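Local structure of meso-diaminopimelate dehydrogenase (Clostridium tetani, 3WGY) at residues B[180-188]-B[251-259]; B[110-121]-B[294-305]. The protein catalyses, in its natural form, the reversible NADP-dependent oxidative deamination of meso-diaminopimelate, and is here an engineered variant with the keto acid 4-methyl-2-oxovalerate bound. The protein carries 6 engineered substitutions. All blocks are in the same frame, centred on the assembly; numbering follows the deposited sequence.

Interaction 1. Residues B[180-188]-B[251-259]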
loop_
_atom_site.group_PDB
_atom_site.type_symbol
_atom_site.label_atom_id
_atom_site.label_comp_id
_atom_site.label_asym_id
_atom_site.label_seq_id
_atom_site.Cartn_x
_atom_site.Cartn_y
_atom_site.Cartn_z
ATOM N N LEU B 180 17.032 4.720 8.761
ATOM C CA LEU B 180 16.243 3.864 7.883
ATOM C C LEU B 180 16.574 2.406 8.151
ATOM O O LEU B 180 15.674 1.576 8.278
ATOM C CB LEU B 180 16.502 4.192 6.409
ATOM C CG LEU B 180 15.860 5.456 5.825
ATOM C CD1 LEU B 180 16.312 5.615 4.376
ATOM C CD2 LEU B 180 14.329 5.364 5.901
ATOM N N ASP B 181 17.864 2.098 8.251
ATOM C CA ASP B 181 18.298 0.730 8.507
ATOM C C ASP B 181 17.769 0.234 9.847
ATOM O O ASP B 181 17.303 -0.900 9.951
ATOM C CB ASP B 181 19.829 0.636 8.492
ATOM C CG ASP B 181 20.422 0.930 7.117
ATOM O OD1 ASP B 181 19.671 1.312 6.191
ATOM O OD2 ASP B 181 21.648 0.780 6.963
ATOM N N LYS B 182 17.839 1.081 10.871
ATOM C CA LYS B 182 17.346 0.689 12.185
ATOM C C LYS B 182 15.840 0.493 12.160
ATOM O O LYS B 182 15.325 -0.441 12.765
ATOM C CB LYS B 182 17.736 1.727 13.240
ATOM C CG LYS B 182 19.249 1.848 13.463
ATOM C CD LYS B 182 19.926 0.479 13.637
ATOM C CE LYS B 182 20.198 -0.192 12.285
ATOM N NZ LYS B 182 20.640 -1.608 12.396
ATOM N N ALA B 183 15.130 1.363 11.455
ATOM C CA ALA B 183 13.685 1.223 11.358
ATOM C C ALA B 183 13.394 -0.106 10.669
ATOM O O ALA B 183 12.621 -0.920 11.167
ATOM C CB ALA B 183 13.091 2.374 10.555
ATOM N N ARG B 184 14.036 -0.321 9.522
ATOM C CA ARG B 184 13.849 -1.542 8.745
ATOM C C ARG B 184 14.265 -2.792 9.495
ATOM O O ARG B 184 13.791 -3.888 9.190
ATOM C CB ARG B 184 14.628 -1.459 7.436
ATOM C CG ARG B 184 14.006 -0.552 6.418
ATOM C CD ARG B 184 15.023 -0.182 5.370
ATOM N NE ARG B 184 14.416 0.551 4.272
ATOM C CZ ARG B 184 15.101 1.280 3.405
ATOM N NH1 ARG B 184 16.419 1.375 3.517
ATOM N NH2 ARG B 184 14.466 1.897 2.416
ATOM N N SER B 185 15.174 -2.648 10.454
ATOM C CA SER B 185 15.580 -3.804 11.229
ATOM C C SER B 185 14.376 -4.043 12.130
ATOM O O SER B 185 13.473 -3.215 12.181
ATOM C CB SER B 185 16.826 -3.497 12.067
ATOM O OG SER B 185 16.526 -2.597 13.115
ATOM N N GLY B 186 14.337 -5.157 12.841
ATOM C CA GLY B 186 13.183 -5.387 13.693
ATOM C C GLY B 186 13.200 -4.667 15.034
ATOM O O GLY B 186 12.174 -4.604 15.721
ATOM N N GLU B 187 14.350 -4.110 15.409
ATOM C CA GLU B 187 14.475 -3.435 16.697
ATOM C C GLU B 187 13.625 -2.172 16.822
ATOM O O GLU B 187 13.761 -1.228 16.042
ATOM C CB GLU B 187 15.943 -3.107 16.985
ATOM C CG GLU B 187 16.480 -1.909 16.237
ATOM C CD GLU B 187 17.926 -1.615 16.576
ATOM O OE1 GLU B 187 18.806 -2.389 16.137
ATOM O OE2 GLU B 187 18.182 -0.615 17.286
ATOM N N GLN B 188 12.744 -2.164 17.815
ATOM C CA GLN B 188 11.869 -1.024 18.044
ATOM C C GLN B 188 12.622 0.131 18.686
ATOM O O GLN B 188 13.563 -0.077 19.449
ATOM C CB GLN B 188 10.682 -1.434 18.925
ATOM C CG GLN B 188 9.394 -1.706 18.144
ATOM C CD GLN B 188 8.297 -2.345 18.997
ATOM O OE1 GLN B 188 8.433 -3.484 19.448
ATOM N NE2 GLN B 188 7.207 -1.609 19.217
ATOM N N GLY B 251 10.007 9.432 -0.164
ATOM C CA GLY B 251 9.824 9.251 1.256
ATOM C C GLY B 251 9.641 7.789 1.560
ATOM O O GLY B 251 9.603 6.959 0.644
ATOM N N PHE B 252 9.528 7.490 2.850
ATOM C CA PHE B 252 9.352 6.141 3.350
ATOM C C PHE B 252 8.322 6.104 4.477
ATOM O O PHE B 252 8.251 7.025 5.295
ATOM C CB PHE B 252 10.669 5.596 3.914
ATOM C CG PHE B 252 11.811 5.640 2.950
ATOM C CD1 PHE B 252 12.474 6.832 2.684
ATOM C CD2 PHE B 252 12.211 4.491 2.284
ATOM C CE1 PHE B 252 13.521 6.877 1.761
ATOM C CE2 PHE B 252 13.253 4.524 1.361
ATOM C CZ PHE B 252 13.909 5.720 1.098
ATOM N N VAL B 253 7.515 5.046 4.494
ATOM C CA VAL B 253 6.546 4.824 5.557
ATOM C C VAL B 253 6.817 3.401 6.029
ATOM O O VAL B 253 6.545 2.435 5.314
ATOM C CB VAL B 253 5.091 4.941 5.079
ATOM C CG1 VAL B 253 4.154 4.629 6.236
ATOM C CG2 VAL B 253 4.827 6.349 4.562
ATOM N N ILE B 254 7.354 3.277 7.237
ATOM C CA ILE B 254 7.705 1.977 7.781
ATOM C C ILE B 254 6.998 1.585 9.074
ATOM O O ILE B 254 6.991 2.346 10.039
ATOM C CB ILE B 254 9.216 1.917 8.030
ATOM C CG1 ILE B 254 9.966 2.147 6.714
ATOM C CG2 ILE B 254 9.585 0.604 8.677
ATOM C CD1 ILE B 254 11.444 2.360 6.894
ATOM N N ARG B 255 6.409 0.396 9.099
ATOM C CA ARG B 255 5.746 -0.065 10.312
ATOM C C ARG B 255 6.577 -1.206 10.845
ATOM O O ARG B 255 6.729 -2.250 10.194
ATOM C CB ARG B 255 4.313 -0.542 10.041
ATOM C CG ARG B 255 3.550 -1.010 11.296
ATOM C CD ARG B 255 3.207 0.149 12.249
ATOM N NE ARG B 255 2.441 -0.296 13.419
ATOM C CZ ARG B 255 2.094 0.491 14.436
ATOM N NH1 ARG B 255 2.442 1.772 14.438
ATOM N NH2 ARG B 255 1.392 -0.004 15.452
ATOM N N SER B 256 7.146 -0.979 12.019
ATOM C CA SER B 256 7.958 -1.980 12.672
ATOM C C SER B 256 7.118 -2.504 13.819
ATOM O O SER B 256 6.886 -1.803 14.804
ATOM C CB SER B 256 9.245 -1.363 13.223
ATOM O OG SER B 256 10.005 -2.348 13.902
ATOM N N GLY B 257 6.647 -3.732 13.680
ATOM C CA GLY B 257 5.837 -4.307 14.724
ATOM C C GLY B 257 6.448 -5.598 15.198
ATOM O O GLY B 257 7.394 -6.116 14.608
ATOM N N ASN B 258 5.910 -6.117 16.285
ATOM C CA ASN B 258 6.399 -7.365 16.824
ATOM C C ASN B 258 5.205 -8.289 16.950
ATOM O O ASN B 258 4.101 -7.843 17.248
ATOM C CB ASN B 258 7.043 -7.135 18.192
ATOM C CG ASN B 258 6.193 -6.264 19.093
ATOM O OD1 ASN B 258 6.084 -5.054 18.884
ATOM N ND2 ASN B 258 5.580 -6.877 20.096
ATOM N N THR B 259 5.406 -9.574 16.689
ATOM C CA THR B 259 4.306 -10.513 16.824
ATOM C C THR B 259 4.052 -10.601 18.319
ATOM O O THR B 259 4.446 -9.717 19.076
ATOM C CB THR B 259 4.671 -11.901 16.311
ATOM O OG1 THR B 259 5.717 -12.448 17.126
ATOM C CG2 THR B 259 5.133 -11.822 14.873
HETATM O O HOH W 1 12.302 -1.261 13.934
#
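A helix laid on the face of an antiparallel sheet brings L180 and A183 of helix 177-184 against F252 and I254 of strand 249-258. The axes of the short runs 180-184 and 251-258 approach to 9.0 Å, with their N-to-C directions 42° apart. L180 crosses the phenyl group at about a right angle: its CD2 sits over one face of the F252 ring, displaced toward the rim, in a CH-pi contact 4.2 Å from the ring centroid. Its other methyl, CD1, reaches the far half of the ring, 4.0 Å from F252 CE1. R184 comes in obliquely with NH2 3.1 Å from F252 CE2, its guanidinium plane turned 79° from the ring plane, too steep for a stack. The charge of R184 is answered by a salt bridge to E268 on strand 264-273. Further along, I254 CD1 meets two neighbours on the helix at once, R184 CG and A183 CB, the latter at 4.0 Å.

Strand 249-258 is the central member of a three-stranded antiparallel sheet in the C-terminal domain, and alternation sends V253 and R255 to the other face, where helix 123-138 packs. Where helix 177-184 ends, the contact turns polar. S256 holds OG anti to its backbone N (chi1 178°), which lifts the hydroxyl toward the loop and a bridging water 2.5 Å from S256 OG. The water can donate to A183 O at 2.8 Å and to E187 O at 2.6 Å, but it has more acceptors in reach than protons, so which bonds are made at any moment is open. Nearby, S185 OG lies suspiciously close to K182 O, and that bond is doubtful in detail.

Interaction 2. Residues B[110-121]-B[294-305]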
loop_
_atom_site.group_PDB
_atom_site.type_symbol
_atom_site.label_atom_id
_atom_site.label_comp_id
_atom_site.label_asym_id
_atom_site.label_seq_id
_atom_site.Cartn_x
_atom_site.Cartn_y
_atom_site.Cartn_z
ATOM N N SER B 110 -20.332 20.437 0.327
ATOM C CA SER B 110 -20.561 19.308 -0.567
ATOM C C SER B 110 -21.985 18.772 -0.429
ATOM O O SER B 110 -22.731 18.695 -1.411
ATOM C CB SER B 110 -19.559 18.188 -0.268
ATOM O OG SER B 110 -18.232 18.633 -0.478
ATOM N N LYS B 111 -22.357 18.395 0.789
ATOM C CA LYS B 111 -23.696 17.869 1.038
ATOM C C LYS B 111 -24.756 18.872 0.590
ATOM O O LYS B 111 -25.614 18.562 -0.235
ATOM C CB LYS B 111 -23.869 17.544 2.526
ATOM C CG LYS B 111 -23.123 16.286 2.968
ATOM C CD LYS B 111 -23.312 15.998 4.452
ATOM C CE LYS B 111 -22.629 14.695 4.837
ATOM N NZ LYS B 111 -22.648 14.441 6.303
ATOM N N LYS B 112 -24.671 20.079 1.133
ATOM C CA LYS B 112 -25.600 21.151 0.807
ATOM C C LYS B 112 -25.838 21.252 -0.704
ATOM O O LYS B 112 -26.936 21.593 -1.146
ATOM C CB LYS B 112 -25.040 22.467 1.352
ATOM C CG LYS B 112 -25.998 23.646 1.366
ATOM C CD LYS B 112 -25.334 24.827 2.065
ATOM C CE LYS B 112 -26.201 26.071 2.055
ATOM N NZ LYS B 112 -25.492 27.214 2.707
ATOM N N ALA B 113 -24.822 20.933 -1.497
ATOM C CA ALA B 113 -24.941 21.017 -2.948
ATOM C C ALA B 113 -25.241 19.689 -3.639
ATOM O O ALA B 113 -25.499 19.659 -4.842
ATOM C CB ALA B 113 -23.670 21.623 -3.531
ATOM N N GLY B 114 -25.205 18.593 -2.888
ATOM C CA GLY B 114 -25.459 17.292 -3.483
ATOM C C GLY B 114 -24.281 16.797 -4.307
ATOM O O GLY B 114 -24.458 16.101 -5.309
ATOM N N ASN B 115 -23.073 17.164 -3.886
ATOM C CA ASN B 115 -21.850 16.762 -4.580
ATOM C C ASN B 115 -20.920 16.032 -3.623
ATOM O O ASN B 115 -21.181 15.955 -2.425
ATOM C CB ASN B 115 -21.124 17.991 -5.123
ATOM C CG ASN B 115 -21.894 18.682 -6.224
ATOM O OD1 ASN B 115 -21.797 19.901 -6.391
ATOM N ND2 ASN B 115 -22.651 17.910 -6.994
ATOM N N ILE B 116 -19.825 15.502 -4.153
ATOM C CA ILE B 116 -18.858 14.803 -3.320
ATOM C C ILE B 116 -17.507 15.465 -3.516
ATOM O O ILE B 116 -17.155 15.846 -4.627
ATOM C CB ILE B 116 -18.769 13.300 -3.681
ATOM C CG1 ILE B 116 -17.575 12.657 -2.966
ATOM C CG2 ILE B 116 -18.649 13.128 -5.184
ATOM C CD1 ILE B 116 -17.508 11.154 -3.127
ATOM N N SER B 117 -16.759 15.613 -2.428
ATOM C CA SER B 117 -15.445 16.244 -2.492
ATOM C C SER B 117 -14.361 15.411 -1.833
ATOM O O SER B 117 -14.478 15.036 -0.670
ATOM C CB SER B 117 -15.474 17.618 -1.817
ATOM O OG SER B 117 -16.278 18.526 -2.543
ATOM N N LEU B 118 -13.307 15.125 -2.582
ATOM C CA LEU B 118 -12.185 14.364 -2.047
ATOM C C LEU B 118 -11.107 15.354 -1.618
ATOM O O LEU B 118 -10.606 16.128 -2.428
ATOM C CB LEU B 118 -11.620 13.417 -3.109
ATOM C CG LEU B 118 -10.273 12.791 -2.739
ATOM C CD1 LEU B 118 -10.425 12.007 -1.439
ATOM C CD2 LEU B 118 -9.791 11.882 -3.877
ATOM N N ILE B 119 -10.762 15.342 -0.339
ATOM C CA ILE B 119 -9.734 16.248 0.155
ATOM C C ILE B 119 -8.460 15.506 0.552
ATOM O O ILE B 119 -8.485 14.311 0.850
ATOM C CB ILE B 119 -10.205 17.026 1.398
ATOM C CG1 ILE B 119 -10.223 16.095 2.609
ATOM C CG2 ILE B 119 -11.612 17.593 1.165
ATOM C CD1 ILE B 119 -10.262 16.816 3.931
ATOM N N SER B 120 -7.349 16.236 0.530
ATOM C CA SER B 120 -6.050 15.729 0.934
ATOM C C SER B 120 -5.506 14.461 0.278
ATOM O O SER B 120 -5.036 13.551 0.971
ATOM C CB SER B 120 -6.038 15.551 2.454
ATOM O OG SER B 120 -6.354 16.768 3.118
ATOM N N THR B 121 -5.559 14.386 -1.046
ATOM C CA THR B 121 -4.998 13.226 -1.727
ATOM C C THR B 121 -3.641 13.652 -2.309
ATOM O O THR B 121 -3.314 14.841 -2.325
ATOM C CB THR B 121 -5.944 12.688 -2.835
ATOM O OG1 THR B 121 -5.432 11.442 -3.331
ATOM C CG2 THR B 121 -6.067 13.670 -3.969
ATOM N N LEU B 294 -17.966 7.195 -7.373
ATOM C CA LEU B 294 -18.731 7.435 -6.162
ATOM C C LEU B 294 -19.839 8.467 -6.357
ATOM O O LEU B 294 -20.897 8.364 -5.736
ATOM C CB LEU B 294 -17.812 7.880 -5.025
ATOM C CG LEU B 294 -16.975 6.790 -4.346
ATOM C CD1 LEU B 294 -16.063 7.434 -3.326
ATOM C CD2 LEU B 294 -17.885 5.770 -3.674
ATOM N N SER B 295 -19.601 9.465 -7.204
ATOM C CA SER B 295 -20.617 10.487 -7.436
ATOM C C SER B 295 -21.838 9.863 -8.106
ATOM O O SER B 295 -22.971 10.225 -7.794
ATOM C CB SER B 295 -20.071 11.626 -8.309
ATOM O OG SER B 295 -19.898 11.218 -9.652
ATOM N N LYS B 296 -21.601 8.922 -9.022
ATOM C CA LYS B 296 -22.686 8.236 -9.719
ATOM C C LYS B 296 -23.500 7.348 -8.773
ATOM O O LYS B 296 -24.707 7.172 -8.953
ATOM C CB LYS B 296 -22.128 7.384 -10.862
ATOM C CG LYS B 296 -21.478 8.191 -11.971
ATOM C CD LYS B 296 -22.472 9.164 -12.591
ATOM C CE LYS B 296 -21.813 10.060 -13.625
ATOM N NZ LYS B 296 -22.765 11.093 -14.117
ATOM N N GLU B 297 -22.833 6.783 -7.770
ATOM C CA GLU B 297 -23.506 5.929 -6.802
ATOM C C GLU B 297 -24.218 6.823 -5.799
ATOM O O GLU B 297 -24.687 6.363 -4.758
ATOM C CB GLU B 297 -22.499 5.045 -6.066
ATOM C CG GLU B 297 -21.567 4.267 -6.967
ATOM C CD GLU B 297 -20.598 3.407 -6.183
ATOM O OE1 GLU B 297 -20.475 3.610 -4.957
ATOM O OE2 GLU B 297 -19.952 2.536 -6.795
ATOM N N GLY B 298 -24.276 8.111 -6.109
ATOM C CA GLY B 298 -24.954 9.051 -5.239
ATOM C C GLY B 298 -24.286 9.353 -3.913
ATOM O O GLY B 298 -24.944 9.819 -2.980
ATOM N N LYS B 299 -22.986 9.100 -3.813
ATOM C CA LYS B 299 -22.264 9.380 -2.576
ATOM C C LYS B 299 -22.211 10.902 -2.405
ATOM O O LYS B 299 -21.846 11.616 -3.336
ATOM C CB LYS B 299 -20.845 8.817 -2.666
ATOM C CG LYS B 299 -20.330 8.208 -1.374
ATOM C CD LYS B 299 -20.408 9.181 -0.206
ATOM C CE LYS B 299 -20.018 8.496 1.102
ATOM N NZ LYS B 299 -20.208 9.370 2.295
ATOM N N LYS B 300 -22.571 11.392 -1.221
ATOM C CA LYS B 300 -22.576 12.834 -0.958
ATOM C C LYS B 300 -21.642 13.205 0.188
ATOM O O LYS B 300 -21.434 12.417 1.108
ATOM C CB LYS B 300 -23.995 13.309 -0.606
ATOM C CG LYS B 300 -25.085 12.898 -1.594
ATOM C CD LYS B 300 -24.885 13.527 -2.961
ATOM C CE LYS B 300 -25.973 13.088 -3.930
ATOM N NZ LYS B 300 -25.741 13.601 -5.311
ATOM N N GLY B 301 -21.081 14.408 0.130
ATOM C CA GLY B 301 -20.194 14.853 1.191
ATOM C C GLY B 301 -18.714 14.783 0.869
ATOM O O GLY B 301 -18.323 14.496 -0.264
ATOM N N ALA B 302 -17.888 15.048 1.875
ATOM C CA ALA B 302 -16.439 15.012 1.710
ATOM C C ALA B 302 -15.887 13.651 2.124
ATOM O O ALA B 302 -16.421 12.997 3.017
ATOM C CB ALA B 302 -15.788 16.113 2.538
ATOM N N VAL B 303 -14.814 13.234 1.462
ATOM C CA VAL B 303 -14.164 11.957 1.740
ATOM C C VAL B 303 -12.659 12.125 1.602
ATOM O O VAL B 303 -12.188 13.062 0.950
ATOM C CB VAL B 303 -14.602 10.860 0.735
ATOM C CG1 VAL B 303 -16.075 10.534 0.913
ATOM C CG2 VAL B 303 -14.326 11.326 -0.687
ATOM N N THR B 304 -11.914 11.219 2.227
ATOM C CA THR B 304 -10.464 11.228 2.153
ATOM C C THR B 304 -10.064 9.909 1.493
ATOM O O THR B 304 -10.915 9.038 1.276
ATOM C CB THR B 304 -9.818 11.304 3.556
ATOM O OG1 THR B 304 -9.943 10.039 4.218
ATOM C CG2 THR B 304 -10.499 12.374 4.400
ATOM N N VAL B 305 -8.784 9.753 1.170
ATOM C CA VAL B 305 -8.336 8.513 0.550
ATOM C C VAL B 305 -8.634 7.313 1.452
ATOM O O VAL B 305 -8.786 6.197 0.973
ATOM C CB VAL B 305 -6.821 8.547 0.252
ATOM C CG1 VAL B 305 -6.527 9.642 -0.752
ATOM C CG2 VAL B 305 -6.030 8.783 1.540
HETATM O O HOH W 2 -7.204 12.116 1.511
#
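I116 and S117 of strand 116-118 lie beside G301 and A302 of strand 301-303 in parallel register, and the two backbones are laced by alternating bonds. N115 O receives G301 N, G301 O receives S117 N at 2.9 Å, S117 O receives V303 N at 2.8 Å, and V303 O receives I119 N. CA-H...O contacts, such as I116 CA to G301 O, fill the gaps between them.

The tight part lies on the face carrying I116, L118 and V303. I116 extends with CG1 anti to its backbone N (chi1 170°), which drives CD1 inward to 3.8 Å from L294 CB at the end of helix 276-296, and the same CD1 also touches V303 CG2. Its other branch, CG2, presses on S295 CB at 3.7 Å. L118 lays CD1 over the neighbouring strand, 3.2 Å from V303 O. At the deep end V305 CG1 touches T121 OG1, a buried hydroxyl with no polar partner, while a water joins I119 O to V305 N.

The other end is looser and faces solvent. The methylenes of K111 run out past G301, its CG 3.7 Å from G301 CA, where there is no side chain in the way; its ammonium has a long, weak ion pair with D107. K300 bends at chi2 to bring NZ 2.8 Å from G114 O, arriving 45° above the carbonyl plane. G114 itself ends helix 99-113 in a Schellman motif, so this lysine binds a carbonyl just past a helix C-terminus. The rim is rich in lysines, with K111 NZ and K299 NZ 6.9 Å apart, which probably adds mild like-charge repulsion. Strand 301-303, entering after the intervening C-terminal domain, thus completes the edge of a seven-stranded parallel sheet, as expected of a Rossmann-type nucleotide-binding domain.

Overall arrangement
The two contacts illustrate how one chain builds two domains and returns to the first. Interaction 2 joins two segments 173 residues apart at their closest ends, and everything that forms interaction 1 lies between them. Their centres are 35 Å apart and their nearest atoms about 12 Å, so they do not touch. Helix 123-138 relates the two: it follows residues 110-121 in the chain and packs with its side chains on V253 and R255. The keto acid pocket, S153 to H156 with engineered L154, belongs to neither. Both contacts reach the second subunit, interaction 1 through T259 near its S275 and E278, interaction 2 through S120 and T304 against its L326.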